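Local coordinates for chitin oligosaccahride binding protein NagB1 (Paenibacillus sp. FPU-7, PDB 7EHP), which binds N,N'-diacetylchitobiose and N,N',N''-triacetylchitotriose as an extracellular solute-binding protein, probably for uptake by an ABC transporter, at residues Arg17-Glu22 / Gln313-Lys318; Ala54-Gly59 / Gly80-Leu85; Pro114-Val119 / Ser320-Ala325. All blocks are in the same frame, centred on the assembly; numbering follows the deposited sequence.

Contact 1. Residues Arg17-Glu22 / Gln313-Lys318; sequences RLKMLE and QKRQLK. With NAG (2-acetamido-2-deoxy-beta-D-glucopyranose), chain C.
Arg17 and Gln316 are joined by two waters, while the tip of Arg17 grips the sugar. The acetamide oxygen of the bound N-acetylglucosamine, NAG (chain C) O7, lies in plane at the guanidinium edge of Arg17, held by NH1 at 3.0 Å and by NH2 at 2.9 Å. Both bonds are bent at the hydrogen, yet two donors on one oxygen probably limit its movement; Asp44 and Asn284 bind the same sugar. A bend at chi3 (81°) turns the arginine tip toward the sugar. On the side toward helix 310-320, Arg17 NE donates to a water 2.7 Å away, and this water donates in turn to Gln316 OE1 at 3.1 Å. A second water spans Arg17 NH2 and the same amide oxygen. Gln316 is itself secured, since NE2 bonds to the backbone oxygen of Thr115.

The frame for this relay is a pair of nearly antiparallel helices, 15-31 and 310-320, the former being the connection of a beta-alpha-beta crossover between strands 3-7 and 37-41 of the solute-binding fold. Their short segments run at 159° and approach to 10.9 Å at the closest point of their axes. Met20 fills the interval: its CG sits 3.8 Å above the guanidinium plane of Arg315, over the centre, while CE reaches 3.8 Å from Gln316 OE1. The methionine and arginine chains lie alongside each other, running opposite ways. Farther out, Lys19 and Arg315 both form salt bridges with Asp23, which probably offsets their like charges, and Arg315 NE also pairs with Glu319.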
loop_
_atom_site.group_PDB
_atom_site.type_symbol
_atom_site.label_atom_id
_atom_site.label_comp_id
_atom_site.label_asym_id
_atom_site.label_seq_id
_atom_site.Cartn_x
_atom_site.Cartn_y
_atom_site.Cartn_z
ATOM N N ARG A 17 6.888 6.825 13.256
ATOM C CA ARG A 17 6.951 7.433 11.925
ATOM C C ARG A 17 6.635 8.927 11.976
ATOM O O ARG A 17 7.250 9.715 11.248
ATOM C CB ARG A 17 5.994 6.724 10.966
ATOM C CG ARG A 17 6.313 5.245 10.753
ATOM C CD ARG A 17 5.534 4.675 9.580
ATOM N NE ARG A 17 6.166 4.984 8.300
ATOM C CZ ARG A 17 5.757 4.494 7.134
ATOM N NH1 ARG A 17 4.713 3.679 7.098
ATOM N NH2 ARG A 17 6.377 4.824 6.005
ATOM N N LEU A 18 5.677 9.338 12.818
ATOM C CA LEU A 18 5.399 10.766 12.956
ATOM C C LEU A 18 6.538 11.478 13.679
ATOM O O LEU A 18 6.941 12.581 13.288
ATOM C CB LEU A 18 4.086 10.999 13.693
ATOM C CG LEU A 18 3.640 12.458 13.898
ATOM C CD1 LEU A 18 3.788 13.329 12.641
ATOM C CD2 LEU A 18 2.212 12.498 14.430
ATOM N N LYS A 19 7.064 10.860 14.734
ATOM C CA LYS A 19 8.212 11.426 15.428
ATOM C C LYS A 19 9.376 11.665 14.471
ATOM O O LYS A 19 10.082 12.676 14.590
ATOM C CB LYS A 19 8.622 10.506 16.579
ATOM C CG LYS A 19 9.823 10.994 17.372
ATOM C CD LYS A 19 9.607 12.404 17.915
ATOM C CE LYS A 19 10.541 12.669 19.099
ATOM N NZ LYS A 19 11.936 12.855 18.612
ATOM N N MET A 20 9.573 10.770 13.491
ATOM C CA MET A 20 10.613 11.006 12.489
ATOM C C MET A 20 10.273 12.225 11.642
ATOM O O MET A 20 11.143 13.058 11.361
ATOM C CB MET A 20 10.821 9.770 11.607
ATOM C CG MET A 20 12.105 9.795 10.773
ATOM S SD MET A 20 12.462 8.308 9.776
ATOM C CE MET A 20 11.721 8.767 8.202
ATOM N N LEU A 21 9.001 12.367 11.250
ATOM C CA LEU A 21 8.589 13.569 10.525
ATOM C C LEU A 21 8.848 14.827 11.347
ATOM O O LEU A 21 9.282 15.849 10.809
ATOM C CB LEU A 21 7.105 13.477 10.149
ATOM C CG LEU A 21 6.827 12.660 8.885
ATOM C CD1 LEU A 21 5.347 12.280 8.768
ATOM C CD2 LEU A 21 7.292 13.397 7.631
ATOM N N GLU A 22 8.585 14.773 12.657
ATOM C CA GLU A 22 8.836 15.930 13.514
ATOM C C GLU A 22 10.327 16.238 13.618
ATOM O O GLU A 22 10.718 17.413 13.705
ATOM C CB GLU A 22 8.243 15.695 14.904
ATOM C CG GLU A 22 6.714 15.640 14.906
ATOM C CD GLU A 22 6.134 15.061 16.175
ATOM O OE1 GLU A 22 6.916 14.783 17.120
ATOM O OE2 GLU A 22 4.887 14.890 16.236
ATOM N N GLN A 313 16.228 6.522 5.838
ATOM C CA GLN A 313 15.826 5.231 5.287
ATOM C C GLN A 313 16.160 4.091 6.241
ATOM O O GLN A 313 15.336 3.192 6.467
ATOM C CB GLN A 313 16.506 5.009 3.936
ATOM C CG GLN A 313 15.974 5.890 2.838
ATOM C CD GLN A 313 14.662 5.380 2.264
ATOM O OE1 GLN A 313 14.646 4.437 1.462
ATOM N NE2 GLN A 313 13.556 5.997 2.668
ATOM N N LYS A 314 17.373 4.102 6.806
ATOM C CA LYS A 314 17.733 3.061 7.773
ATOM C C LYS A 314 16.909 3.174 9.046
ATOM O O LYS A 314 16.486 2.155 9.614
ATOM C CB LYS A 314 19.219 3.140 8.123
ATOM C CG LYS A 314 20.155 2.483 7.128
ATOM C CD LYS A 314 21.609 2.711 7.542
ATOM C CE LYS A 314 22.543 1.707 6.902
ATOM N NZ LYS A 314 23.947 2.192 6.954
ATOM N N ARG A 315 16.680 4.405 9.514
ATOM C CA ARG A 315 15.943 4.610 10.756
ATOM C C ARG A 315 14.545 3.994 10.674
ATOM O O ARG A 315 14.124 3.243 11.567
ATOM C CB ARG A 315 15.872 6.106 11.066
ATOM C CG ARG A 315 14.966 6.451 12.239
ATOM C CD ARG A 315 15.191 7.874 12.735
ATOM N NE ARG A 315 14.158 8.279 13.699
ATOM C CZ ARG A 315 14.018 9.513 14.174
ATOM N NH1 ARG A 315 14.861 10.470 13.784
ATOM N NH2 ARG A 315 13.048 9.795 15.041
ATOM N N GLN A 316 13.812 4.290 9.602
ATOM C CA GLN A 316 12.447 3.791 9.501
ATOM C C GLN A 316 12.436 2.290 9.275
ATOM O O GLN A 316 11.475 1.611 9.654
ATOM C CB GLN A 316 11.693 4.521 8.392
ATOM C CG GLN A 316 12.260 4.250 7.010
ATOM C CD GLN A 316 11.404 4.830 5.912
ATOM O OE1 GLN A 316 10.650 5.782 6.139
ATOM N NE2 GLN A 316 11.508 4.256 4.706
ATOM N N LEU A 317 13.508 1.745 8.694
ATOM C CA LEU A 317 13.616 0.294 8.571
ATOM C C LEU A 317 13.817 -0.347 9.938
ATOM O O LEU A 317 13.117 -1.299 10.302
ATOM C CB LEU A 317 14.768 -0.073 7.631
ATOM C CG LEU A 317 15.080 -1.571 7.591
ATOM C CD1 LEU A 317 13.870 -2.334 7.032
ATOM C CD2 LEU A 317 16.325 -1.867 6.760
ATOM N N LYS A 318 14.768 0.186 10.711
ATOM C CA LYS A 318 15.108 -0.356 12.021
ATOM C C LYS A 318 13.977 -0.148 13.017
ATOM O O LYS A 318 13.650 -1.054 13.793
ATOM C CB LYS A 318 16.392 0.314 12.516
ATOM C CG LYS A 318 16.970 -0.188 13.836
ATOM C CD LYS A 318 18.026 0.800 14.342
ATOM C CE LYS A 318 18.789 0.295 15.557
ATOM N NZ LYS A 318 19.801 1.308 16.008
HETATM C C1 NAG C . 1.397 4.012 4.466
HETATM C C2 NAG C . 2.042 3.455 3.199
HETATM C C3 NAG C . 0.995 3.317 2.093
HETATM C C4 NAG C . -0.274 2.620 2.592
HETATM C C5 NAG C . -0.708 3.169 3.959
HETATM C C6 NAG C . -1.877 2.452 4.601
HETATM C C7 NAG C . 4.398 4.179 3.208
HETATM C C8 NAG C . 5.406 5.104 2.592
HETATM N N2 NAG C . 3.147 4.290 2.748
HETATM O O1 NAG C . 2.360 4.175 5.449
HETATM O O3 NAG C . 1.579 2.624 0.992
HETATM O O4 NAG C . -1.325 2.970 1.698
HETATM O O5 NAG C . 0.378 3.136 4.895
HETATM O O6 NAG C . -2.389 3.223 5.686
HETATM O O7 NAG C . 4.704 3.377 4.091
HETATM O O HOH W 1 8.548 6.258 8.322
HETATM O O HOH W 2 8.030 7.359 5.301
#

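Contact 2. Residues Ala54-Gly59 / Gly80-Leu85; sequences AEMAAG and GRLLEL
Arg81 lies along the C-terminal end of helix 44-58, and each step of its side chain finds something there. CB rests 3.5 Å from Met56 SD, and CG lies a little farther from the same sulfur. The chain then bends at chi2, carrying CD past Met56 O and bringing NE within 2.8 Å of that oxygen. The bond arrives in the carbonyl plane, with a C=O...N angle of 156°, but it is bent at the hydrogen (133°), and the oxygen is tilted 29° out of the guanidinium plane. NH2 adds two weak bonds, one to Met56 O at 3.2 Å and one to Ala57 O, also at 3.2 Å.

The helix ends in a Schellman motif in which Gly59, with positive phi, is the C-prime residue: Asn60 N bonds to Glu55 O and Gly59 N, weakly, to Met56 O. Arg81 therefore brings a positive group to carbonyls at a helix C-terminus, where the helix dipole would probably be favourable to it. Its guanidinium lies flat over the turn, with Gly59 CA 3.6 Å from the plane, over its centre. Beyond Arg81, Leu82 CD2 meets Met56 CE at 3.7 Å, the two side chains set roughly perpendicular beside Phe65 and Tyr76.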
loop_
_atom_site.group_PDB
_atom_site.type_symbol
_atom_site.label_atom_id
_atom_site.label_comp_id
_atom_site.label_asym_id
_atom_site.label_seq_id
_atom_site.Cartn_x
_atom_site.Cartn_y
_atom_site.Cartn_z
ATOM N N ALA A 54 -9.424 17.242 -3.900
ATOM C CA ALA A 54 -10.156 18.502 -3.887
ATOM C C ALA A 54 -9.198 19.687 -3.932
ATOM O O ALA A 54 -9.363 20.600 -4.751
ATOM C CB ALA A 54 -11.054 18.580 -2.652
ATOM N N GLU A 55 -8.182 19.681 -3.059
ATOM C CA GLU A 55 -7.194 20.761 -3.050
ATOM C C GLU A 55 -6.482 20.876 -4.388
ATOM O O GLU A 55 -6.190 21.983 -4.851
ATOM C CB GLU A 55 -6.189 20.538 -1.918
ATOM C CG GLU A 55 -6.850 20.501 -0.553
ATOM C CD GLU A 55 -5.965 19.929 0.532
ATOM O OE1 GLU A 55 -6.083 20.408 1.677
ATOM O OE2 GLU A 55 -5.169 18.999 0.257
ATOM N N MET A 56 -6.193 19.749 -5.030
ATOM C CA MET A 56 -5.552 19.806 -6.338
ATOM C C MET A 56 -6.462 20.467 -7.365
ATOM O O MET A 56 -6.003 21.269 -8.186
ATOM C CB MET A 56 -5.155 18.401 -6.795
ATOM C CG MET A 56 -3.916 17.851 -6.104
ATOM S SD MET A 56 -2.417 18.820 -6.440
ATOM C CE MET A 56 -1.211 17.911 -5.479
ATOM N N ALA A 57 -7.757 20.158 -7.330
ATOM C CA ALA A 57 -8.660 20.737 -8.320
ATOM C C ALA A 57 -8.781 22.244 -8.142
ATOM O O ALA A 57 -8.861 22.985 -9.128
ATOM C CB ALA A 57 -10.033 20.081 -8.231
ATOM N N ALA A 58 -8.821 22.708 -6.892
ATOM C CA ALA A 58 -8.914 24.129 -6.585
ATOM C C ALA A 58 -7.581 24.847 -6.730
ATOM O O ALA A 58 -7.557 26.085 -6.733
ATOM C CB ALA A 58 -9.452 24.324 -5.165
ATOM N N GLY A 59 -6.482 24.103 -6.840
ATOM C CA GLY A 59 -5.168 24.685 -7.002
ATOM C C GLY A 59 -4.482 25.138 -5.734
ATOM O O GLY A 59 -3.536 25.926 -5.815
ATOM N N GLY A 80 -0.721 20.477 -14.055
ATOM C CA GLY A 80 0.288 21.480 -13.727
ATOM C C GLY A 80 0.497 21.745 -12.252
ATOM O O GLY A 80 0.987 22.816 -11.887
ATOM N N ARG A 81 0.159 20.790 -11.385
ATOM C CA ARG A 81 0.147 21.036 -9.947
ATOM C C ARG A 81 1.438 20.643 -9.244
ATOM O O ARG A 81 1.632 21.035 -8.087
ATOM C CB ARG A 81 -1.011 20.277 -9.287
ATOM C CG ARG A 81 -2.370 20.593 -9.863
ATOM C CD ARG A 81 -2.679 22.082 -9.801
ATOM N NE ARG A 81 -4.114 22.311 -9.929
ATOM C CZ ARG A 81 -4.669 23.444 -10.346
ATOM N NH1 ARG A 81 -3.907 24.479 -10.688
ATOM N NH2 ARG A 81 -5.992 23.538 -10.427
ATOM N N LEU A 82 2.308 19.876 -9.888
ATOM C CA LEU A 82 3.406 19.217 -9.196
ATOM C C LEU A 82 4.725 19.802 -9.651
ATOM O O LEU A 82 4.981 19.898 -10.856
ATOM C CB LEU A 82 3.430 17.711 -9.453
ATOM C CG LEU A 82 2.259 16.823 -9.025
ATOM C CD1 LEU A 82 2.685 15.374 -9.180
ATOM C CD2 LEU A 82 1.757 17.083 -7.605
ATOM N N LEU A 83 5.572 20.136 -8.684
ATOM C CA LEU A 83 6.925 20.589 -8.975
ATOM C C LEU A 83 7.741 19.472 -9.616
ATOM O O LEU A 83 7.766 18.345 -9.112
ATOM C CB LEU A 83 7.589 21.040 -7.684
ATOM C CG LEU A 83 8.938 21.730 -7.780
ATOM C CD1 LEU A 83 8.799 23.045 -8.570
ATOM C CD2 LEU A 83 9.438 21.942 -6.352
ATOM N N GLU A 84 8.408 19.780 -10.727
ATOM C CA GLU A 84 9.313 18.826 -11.358
ATOM C C GLU A 84 10.632 18.791 -10.597
ATOM O O GLU A 84 11.183 19.836 -10.244
ATOM C CB GLU A 84 9.545 19.197 -12.822
ATOM C CG GLU A 84 9.849 18.014 -13.724
ATOM C CD GLU A 84 11.293 17.589 -13.634
ATOM O OE1 GLU A 84 12.143 18.459 -13.337
ATOM O OE2 GLU A 84 11.592 16.395 -13.868
ATOM N N LEU A 85 11.144 17.583 -10.353
ATOM C CA LEU A 85 12.183 17.376 -9.348
ATOM C C LEU A 85 13.560 17.055 -9.917
ATOM O O LEU A 85 14.481 16.771 -9.143
ATOM C CB LEU A 85 11.769 16.260 -8.386
ATOM C CG LEU A 85 10.438 16.439 -7.660
ATOM C CD1 LEU A 85 10.213 15.295 -6.677
ATOM C CD2 LEU A 85 10.379 17.783 -6.947
#

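Contact 3. Residues Pro114-Val119 / Ser320-Ala325; sequences PTAYFV and SGILPA. With NAG (2-acetamido-2-deoxy-beta-D-glucopyranose), chain B.
Ala325 fits its methyl into the bend of Pro114-Ala116: CB lies 3.4 Å from Pro114 O and 3.5 Å from Ala116 N, with the proline ring flanking it. A second bump, Ile322 CG2, presses on Ala116 CB at 3.5 Å, a close-packed pair of methyls. A third, Leu323 CD1, comes up to the edge of the Tyr117 ring near its plane, 4.0 Å from Tyr117 CD2, and Val119 CG2 lies close to the same leucine methyl. The Tyr117 hydroxyl reaches beyond the contact, bonded to Gln349.

Between these contacts one direct bond joins the backbones, Tyr117 N to Leu323 O, at 2.9 Å and fairly straight (157° at the hydrogen), though the donor stands 42° above the carbonyl plane. On the return side a water takes over, donating to Tyr117 O at 2.7 Å and accepting from Leu323 N at 3.1 Å. The short strand 323-324 is thus a loosely joined neighbour of strand 109-125, which forms part of the sugar pocket. Phe118 points the other way, its chi1 of 85° placing the ring so that C6 of NAG (chain B) sits 3.5 Å above the centre of one face, consistent with a CH-pi contact. With a single direct hydrogen bond and one water, the join relies on close fit, of methyls against each other and against backbone atoms, as much as on hydrogen bonding, while the polar backbone atoms facing the water remain satisfied.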
loop_
_atom_site.group_PDB
_atom_site.type_symbol
_atom_site.label_atom_id
_atom_site.label_comp_id
_atom_site.label_asym_id
_atom_site.label_seq_id
_atom_site.Cartn_x
_atom_site.Cartn_y
_atom_site.Cartn_z
ATOM N N PRO A 114 9.303 8.264 -3.909
ATOM C CA PRO A 114 8.806 7.257 -2.969
ATOM C C PRO A 114 9.680 7.214 -1.734
ATOM O O PRO A 114 10.911 7.277 -1.824
ATOM C CB PRO A 114 8.913 5.951 -3.768
ATOM C CG PRO A 114 10.063 6.201 -4.677
ATOM C CD PRO A 114 9.878 7.636 -5.114
ATOM N N THR A 115 9.039 7.129 -0.568
ATOM C CA THR A 115 9.797 6.997 0.667
ATOM C C THR A 115 9.978 5.556 1.077
ATOM O O THR A 115 10.741 5.295 2.009
ATOM C CB THR A 115 9.122 7.725 1.834
ATOM O OG1 THR A 115 7.779 7.250 1.973
ATOM C CG2 THR A 115 9.159 9.263 1.648
ATOM N N ALA A 116 9.255 4.631 0.444
ATOM C CA ALA A 116 9.297 3.233 0.831
ATOM C C ALA A 116 9.139 2.345 -0.394
ATOM O O ALA A 116 8.555 2.743 -1.402
ATOM C CB ALA A 116 8.190 2.884 1.830
ATOM N N TYR A 117 9.667 1.133 -0.282
ATOM C CA TYR A 117 9.258 0.018 -1.116
ATOM C C TYR A 117 8.280 -0.835 -0.317
ATOM O O TYR A 117 8.509 -1.110 0.865
ATOM C CB TYR A 117 10.466 -0.821 -1.544
ATOM C CG TYR A 117 10.110 -2.153 -2.156
ATOM C CD1 TYR A 117 9.753 -2.245 -3.494
ATOM C CD2 TYR A 117 10.119 -3.319 -1.390
ATOM C CE1 TYR A 117 9.429 -3.460 -4.063
ATOM C CE2 TYR A 117 9.804 -4.534 -1.949
ATOM C CZ TYR A 117 9.460 -4.597 -3.289
ATOM O OH TYR A 117 9.134 -5.800 -3.847
ATOM N N PHE A 118 7.192 -1.249 -0.952
ATOM C CA PHE A 118 6.195 -2.068 -0.276
ATOM C C PHE A 118 6.083 -3.416 -0.973
ATOM O O PHE A 118 6.350 -3.525 -2.170
ATOM C CB PHE A 118 4.810 -1.356 -0.232
ATOM C CG PHE A 118 3.964 -1.551 -1.473
ATOM C CD1 PHE A 118 3.129 -2.660 -1.608
ATOM C CD2 PHE A 118 3.993 -0.616 -2.496
ATOM C CE1 PHE A 118 2.353 -2.840 -2.764
ATOM C CE2 PHE A 118 3.233 -0.782 -3.645
ATOM C CZ PHE A 118 2.404 -1.891 -3.776
ATOM N N VAL A 119 5.724 -4.451 -0.201
ATOM C CA VAL A 119 5.096 -5.662 -0.725
ATOM C C VAL A 119 3.819 -5.903 0.067
ATOM O O VAL A 119 3.687 -5.468 1.213
ATOM C CB VAL A 119 5.995 -6.935 -0.663
ATOM C CG1 VAL A 119 7.089 -6.894 -1.700
ATOM C CG2 VAL A 119 6.579 -7.136 0.733
ATOM N N SER A 320 10.656 0.616 12.442
ATOM C CA SER A 320 9.281 0.359 12.086
ATOM C C SER A 320 9.122 -0.665 10.974
ATOM O O SER A 320 7.987 -0.966 10.613
ATOM C CB SER A 320 8.597 1.678 11.690
ATOM O OG SER A 320 8.386 2.534 12.806
ATOM N N GLY A 321 10.211 -1.201 10.424
ATOM C CA GLY A 321 10.137 -2.248 9.426
ATOM C C GLY A 321 9.869 -1.781 8.015
ATOM O O GLY A 321 9.668 -2.618 7.123
ATOM N N ILE A 322 9.856 -0.473 7.775
ATOM C CA ILE A 322 9.537 0.018 6.440
ATOM C C ILE A 322 10.710 -0.215 5.500
ATOM O O ILE A 322 11.826 0.262 5.738
ATOM C CB ILE A 322 9.099 1.491 6.478
ATOM C CG1 ILE A 322 7.729 1.598 7.162
ATOM C CG2 ILE A 322 9.002 2.062 5.092
ATOM C CD1 ILE A 322 7.770 1.756 8.560
ATOM N N LEU A 323 10.442 -0.921 4.406
ATOM C CA LEU A 323 11.483 -1.309 3.467
ATOM C C LEU A 323 11.955 -0.106 2.645
ATOM O O LEU A 323 11.139 0.709 2.192
ATOM C CB LEU A 323 10.966 -2.420 2.552
ATOM C CG LEU A 323 10.417 -3.616 3.339
ATOM C CD1 LEU A 323 9.775 -4.640 2.406
ATOM C CD2 LEU A 323 11.498 -4.272 4.195
ATOM N N PRO A 324 13.261 0.016 2.409
ATOM C CA PRO A 324 13.789 1.238 1.806
ATOM C C PRO A 324 13.379 1.375 0.354
ATOM O O PRO A 324 13.315 0.394 -0.392
ATOM C CB PRO A 324 15.306 1.058 1.929
ATOM C CG PRO A 324 15.495 -0.422 1.929
ATOM C CD PRO A 324 14.340 -0.921 2.769
ATOM N N ALA A 325 13.128 2.613 -0.051
ATOM C CA ALA A 325 12.954 2.917 -1.458
ATOM C C ALA A 325 14.268 3.256 -2.156
ATOM O O ALA A 325 14.305 3.241 -3.393
ATOM C CB ALA A 325 11.959 4.069 -1.642
HETATM C C1 NAG B . -1.677 1.956 0.762
HETATM C C2 NAG B . -2.860 2.496 -0.035
HETATM C C3 NAG B . -3.292 1.483 -1.084
HETATM C C4 NAG B . -2.110 1.118 -1.967
HETATM C C5 NAG B . -0.941 0.634 -1.112
HETATM C C6 NAG B . 0.309 0.343 -1.912
HETATM C C7 NAG B . -4.503 4.103 0.834
HETATM C C8 NAG B . -5.649 4.314 1.758
HETATM N N2 NAG B . -3.975 2.871 0.824
HETATM O O3 NAG B . -4.327 2.044 -1.876
HETATM O O4 NAG B . -2.466 0.085 -2.876
HETATM O O5 NAG B . -0.594 1.624 -0.134
HETATM O O6 NAG B . 0.687 1.443 -2.731
HETATM O O7 NAG B . -4.073 5.009 0.111
HETATM O O HOH W 3 7.475 -1.012 3.362
#

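From the N terminus, helix 15-31 supplies the first half of contact 1, which stays open for 290 residues. Nested within that span, contact 2 closes a short loop by joining the end of helix 44-58 to the segment after helix 71-78, enclosing strand 64-68. Contact 3 then opens on strand 109-125, in series with contact 2. Helix 310-320 closes contact 1, and strand 323-324, next along the chain, closes contact 3, so these two cross. They also touch, with Gln313 reaching both segments of contact 3. Helix pair and pocket strand are thereby tied together, while contact 2, its centre about 27 Å from that of contact 1, touches neither of them.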